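Local structure of restriction endonuclease PacI (Pseudomonas alcaligenes, 3M7K) at residues 107-110 and 111-114. The protein is a rare-cutting HNH restriction endonuclease that cleaves double-stranded DNA within an eight-base-pair target site, using a beta-beta-alpha-metal active site. Residues are numbered along the deposited sequence; the frame is centred on the assembly and turned at random.
Sequences LACF and ICNR. With ZN (zinc ion), chain D; MG (magnesium ion), chain F; nucleotides of chain B; nucleotides of chain C.
Arg114 lays its guanidinium across the rim of the Phe110 ring, CZ coming to 3.2 Å from Phe110 CE2, which sits over the centre of the guanidinium face. The planes are inclined by 39°, so this is a tilted overlap, not a parallel stack. With CG beside the backbone N and an extended chain onward to NE, the arginine also carries its CG over the Phe110 face, a CH-pi contact of 4.2 Å from CG to the ring centroid. The opposite guanidinium face meets N7 of the adenine of DA8, chain B, while NE donates to O2 of another thymine base of the bound DNA, not that of DT1. A methionine in place of Arg114 would probably leave that thymine O2 without its donor and the adenine without the flat cationic group against it.

One turn back, the helix start is tied to both zinc and backbone. Cys109, the N-cap residue, holds SG between its backbone N and carbonyl carbon (chi1 74°), a placement that lets the sulfur bind zinc at 2.3 Å and still accept from Cys112 N in a nearly straight capping bond (3.4 Å from Cys112 N to Cys109 SG, 165° at the hydrogen). Cys112 SG ligates the same ion, completed by Cys63 and Cys66. Asn113 N donates to Cys109 O at 2.9 Å, and Asn113 OD1 reaches magnesium at 2.3 Å, a site shared with Asp92 and a DNA phosphate. A water accepts from Asn113 ND2 and lies within donating reach of Ala108 O; with a weak bond from ND2 to Val91 O, it probably helps hold the amide's rotation.

Strand end and helix start thus form part of the beta-beta-alpha-metal site: the zinc-bound turn probably sets the helix from which Asn113 reaches magnesium and Arg114 the bases, consistent with cleavage and base contact being spatially coupled.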
ATOM      1  N   LEU A 107       7.143  15.567  -3.014  1.00 35.34           N
ATOM      2  CA  LEU A 107       7.986  14.482  -3.517  1.00 34.37           C
ATOM      3  C   LEU A 107       7.706  13.252  -2.681  1.00 32.94           C
ATOM      4  O   LEU A 107       7.597  13.346  -1.451  1.00 33.07           O
ATOM      5  CB  LEU A 107       9.459  14.851  -3.400  1.00 35.30           C
ATOM      6  CG  LEU A 107      10.522  14.316  -4.339  1.00 37.68           C
ATOM      7  CD1 LEU A 107      10.248  14.601  -5.832  1.00 38.74           C
ATOM      8  CD2 LEU A 107      11.854  14.929  -3.890  1.00 39.45           C
ATOM      9  N   ALA A 108       7.558  12.110  -3.340  1.00 30.00           N
ATOM     10  CA  ALA A 108       7.305  10.855  -2.636  1.00 29.12           C
ATOM     11  C   ALA A 108       7.938   9.654  -3.353  1.00 27.83           C
ATOM     12  O   ALA A 108       7.884   9.558  -4.582  1.00 27.85           O
ATOM     13  CB  ALA A 108       5.787  10.628  -2.458  1.00 27.80           C
ATOM     14  N   CYS A 109       8.500   8.725  -2.584  1.00 27.08           N
ATOM     15  CA  CYS A 109       8.998   7.490  -3.166  1.00 25.96           C
ATOM     16  C   CYS A 109       7.788   6.644  -3.542  1.00 25.29           C
ATOM     17  O   CYS A 109       6.669   6.853  -3.018  1.00 25.07           O
ATOM     18  CB  CYS A 109       9.920   6.723  -2.181  1.00 26.35           C
ATOM     19  SG  CYS A 109       9.089   5.856  -0.767  1.00 27.98           S
ATOM     20  N   PHE A 110       7.973   5.718  -4.465  1.00 24.46           N
ATOM     21  CA  PHE A 110       6.839   4.929  -4.969  1.00 23.93           C
ATOM     22  C   PHE A 110       6.204   4.044  -3.894  1.00 23.87           C
ATOM     23  O   PHE A 110       5.002   3.714  -3.973  1.00 23.80           O
ATOM     24  CB  PHE A 110       7.284   4.086  -6.166  1.00 24.24           C
ATOM     25  CG  PHE A 110       6.147   3.595  -7.047  1.00 25.26           C
ATOM     26  CD1 PHE A 110       5.029   4.394  -7.296  1.00 23.63           C
ATOM     27  CD2 PHE A 110       6.224   2.334  -7.656  1.00 25.67           C
ATOM     28  CE1 PHE A 110       3.991   3.950  -8.100  1.00 24.86           C
ATOM     29  CE2 PHE A 110       5.202   1.880  -8.513  1.00 25.39           C
ATOM     30  CZ  PHE A 110       4.077   2.691  -8.739  1.00 24.73           C
ATOM     31  N   ILE A 111       6.991   3.663  -2.884  1.00 23.37           N
ATOM     32  CA  ILE A 111       6.428   2.896  -1.762  1.00 23.72           C
ATOM     33  C   ILE A 111       5.412   3.751  -0.986  1.00 23.83           C
ATOM     34  O   ILE A 111       4.279   3.319  -0.765  1.00 22.93           O
ATOM     35  CB  ILE A 111       7.526   2.270  -0.845  1.00 24.11           C
ATOM     36  CG1 ILE A 111       8.185   1.085  -1.567  1.00 22.49           C
ATOM     37  CG2 ILE A 111       6.927   1.828   0.504  1.00 25.48           C
ATOM     38  CD1 ILE A 111       9.389   0.413  -0.833  1.00 25.67           C
ATOM     39  N   CYS A 112       5.805   4.960  -0.575  1.00 24.04           N
ATOM     40  CA  CYS A 112       4.889   5.802   0.195  1.00 25.19           C
ATOM     41  C   CYS A 112       3.727   6.274  -0.670  1.00 24.59           C
ATOM     42  O   CYS A 112       2.595   6.397  -0.202  1.00 24.16           O
ATOM     43  CB  CYS A 112       5.622   7.024   0.766  1.00 25.41           C
ATOM     44  SG  CYS A 112       6.759   6.587   2.092  1.00 31.08           S
ATOM     45  N   ASN A 113       4.007   6.564  -1.935  1.00 23.90           N
ATOM     46  CA  ASN A 113       2.945   7.027  -2.830  1.00 23.99           C
ATOM     47  C   ASN A 113       1.829   5.979  -2.910  1.00 23.00           C
ATOM     48  O   ASN A 113       0.630   6.321  -2.840  1.00 22.98           O
ATOM     49  CB  ASN A 113       3.494   7.371  -4.247  1.00 23.05           C
ATOM     50  CG  ASN A 113       2.852   8.641  -4.826  1.00 25.80           C
ATOM     51  OD1 ASN A 113       1.871   9.171  -4.272  1.00 27.33           O
ATOM     52  ND2 ASN A 113       3.404   9.139  -5.915  1.00 25.42           N
ATOM     53  N   ARG A 114       2.213   4.710  -3.093  1.00 21.78           N
ATOM     54  CA  ARG A 114       1.215   3.624  -3.205  1.00 21.59           C
ATOM     55  C   ARG A 114       0.519   3.374  -1.877  1.00 22.38           C
ATOM     56  O   ARG A 114      -0.689   3.104  -1.842  1.00 22.29           O
ATOM     57  CB  ARG A 114       1.860   2.332  -3.675  1.00 21.42           C
ATOM     58  CG  ARG A 114       2.028   2.333  -5.194  1.00 22.55           C
ATOM     59  CD  ARG A 114       2.167   0.936  -5.624  1.00 24.11           C
ATOM     60  NE  ARG A 114       2.046   0.702  -7.043  1.00 22.23           N
ATOM     61  CZ  ARG A 114       2.832  -0.165  -7.690  1.00 25.76           C
ATOM     62  NH1 ARG A 114       3.819  -0.765  -7.031  1.00 26.78           N
ATOM     63  NH2 ARG A 114       2.659  -0.422  -8.988  1.00 26.35           N
TER
HETATM   64 ZN    ZN D 143       8.802   7.203   1.118  1.00 23.82          ZN
HETATM   65 MG    MG F 145      -0.213  10.191  -4.514  1.00 23.17          MG
ATOM     66  P    DA B   8       0.338  -4.966 -11.147  1.00 36.16           P
ATOM     67  OP1  DA B   8       0.546  -6.358 -11.597  1.00 37.05           O
ATOM     68  OP2  DA B   8      -0.921  -4.559 -10.468  1.00 35.16           O
ATOM     69  O5'  DA B   8       1.554  -4.553 -10.184  1.00 33.27           O
ATOM     70  C5'  DA B   8       2.913  -4.640 -10.615  1.00 31.30           C
ATOM     71  C4'  DA B   8       3.736  -5.190  -9.475  1.00 29.26           C
ATOM     72  O4'  DA B   8       3.672  -4.247  -8.367  1.00 27.15           O
ATOM     73  C3'  DA B   8       3.255  -6.525  -8.925  1.00 28.37           C
ATOM     74  O3'  DA B   8       4.434  -7.281  -8.643  1.00 32.00           O
ATOM     75  C2'  DA B   8       2.495  -6.123  -7.649  1.00 26.15           C
ATOM     76  C1'  DA B   8       3.277  -4.908  -7.182  1.00 24.90           C
ATOM     77  N9   DA B   8       2.470  -3.936  -6.430  1.00 23.14           N
ATOM     78  C8   DA B   8       1.395  -3.249  -6.939  1.00 21.79           C
ATOM     79  N7   DA B   8       0.842  -2.423  -6.075  1.00 20.89           N
ATOM     80  C5   DA B   8       1.610  -2.574  -4.923  1.00 19.42           C
ATOM     81  C6   DA B   8       1.487  -1.952  -3.668  1.00 20.49           C
ATOM     82  N6   DA B   8       0.518  -1.033  -3.399  1.00 18.85           N
ATOM     83  N1   DA B   8       2.381  -2.324  -2.716  1.00 20.52           N
ATOM     84  C2   DA B   8       3.348  -3.232  -3.019  1.00 20.30           C
ATOM     85  N3   DA B   8       3.537  -3.879  -4.186  1.00 22.61           N
ATOM     86  C4   DA B   8       2.618  -3.503  -5.110  1.00 21.41           C
TER
ATOM     87  OP3  DT C   1      -1.901   8.307 -10.220  1.00 31.98           O
ATOM     88  P    DT C   1      -0.902   9.368  -9.917  1.00 29.25           P
ATOM     89  OP1  DT C   1      -1.141  10.296  -8.820  1.00 28.11           O
ATOM     90  OP2  DT C   1      -0.644  10.090 -11.162  1.00 28.38           O
ATOM     91  O5'  DT C   1       0.368   8.463  -9.561  1.00 28.75           O
ATOM     92  C5'  DT C   1       1.680   8.856  -9.641  1.00 25.54           C
ATOM     93  C4'  DT C   1       2.535   7.632  -9.317  1.00 22.65           C
ATOM     94  O4'  DT C   1       1.796   6.422  -9.588  1.00 22.38           O
ATOM     95  C3'  DT C   1       3.809   7.555 -10.115  1.00 21.89           C
ATOM     96  O3'  DT C   1       4.857   7.016  -9.305  1.00 21.20           O
ATOM     97  C2'  DT C   1       3.419   6.632 -11.277  1.00 23.26           C
ATOM     98  C1'  DT C   1       2.417   5.676 -10.623  1.00 22.28           C
ATOM     99  N1   DT C   1       1.388   5.261 -11.587  1.00 24.83           N
ATOM    100  C2   DT C   1       1.349   3.948 -12.000  1.00 24.52           C
ATOM    101  O2   DT C   1       2.111   3.089 -11.608  1.00 24.18           O
ATOM    102  N3   DT C   1       0.368   3.654 -12.903  1.00 25.90           N
ATOM    103  C4   DT C   1      -0.558   4.535 -13.436  1.00 26.09           C
ATOM    104  O4   DT C   1      -1.386   4.154 -14.252  1.00 30.40           O
ATOM    105  C5   DT C   1      -0.477   5.901 -12.970  1.00 25.74           C
ATOM    106  C7   DT C   1      -1.445   6.938 -13.492  1.00 25.20           C
ATOM    107  C6   DT C   1       0.487   6.202 -12.072  1.00 24.51           C
TER
HETATM  108  O   HOH W   1       6.039   7.951  -6.170  1.00 25.99           O
HETATM  109  O   HOH W   2       5.030   0.510  -4.240  1.00 31.29           O
HETATM  110  O   HOH W   3      -1.013   8.628  -2.924  1.00 24.27           O
HETATM  111  O   HOH W   4      -2.164  11.429  -4.567  1.00 28.46           O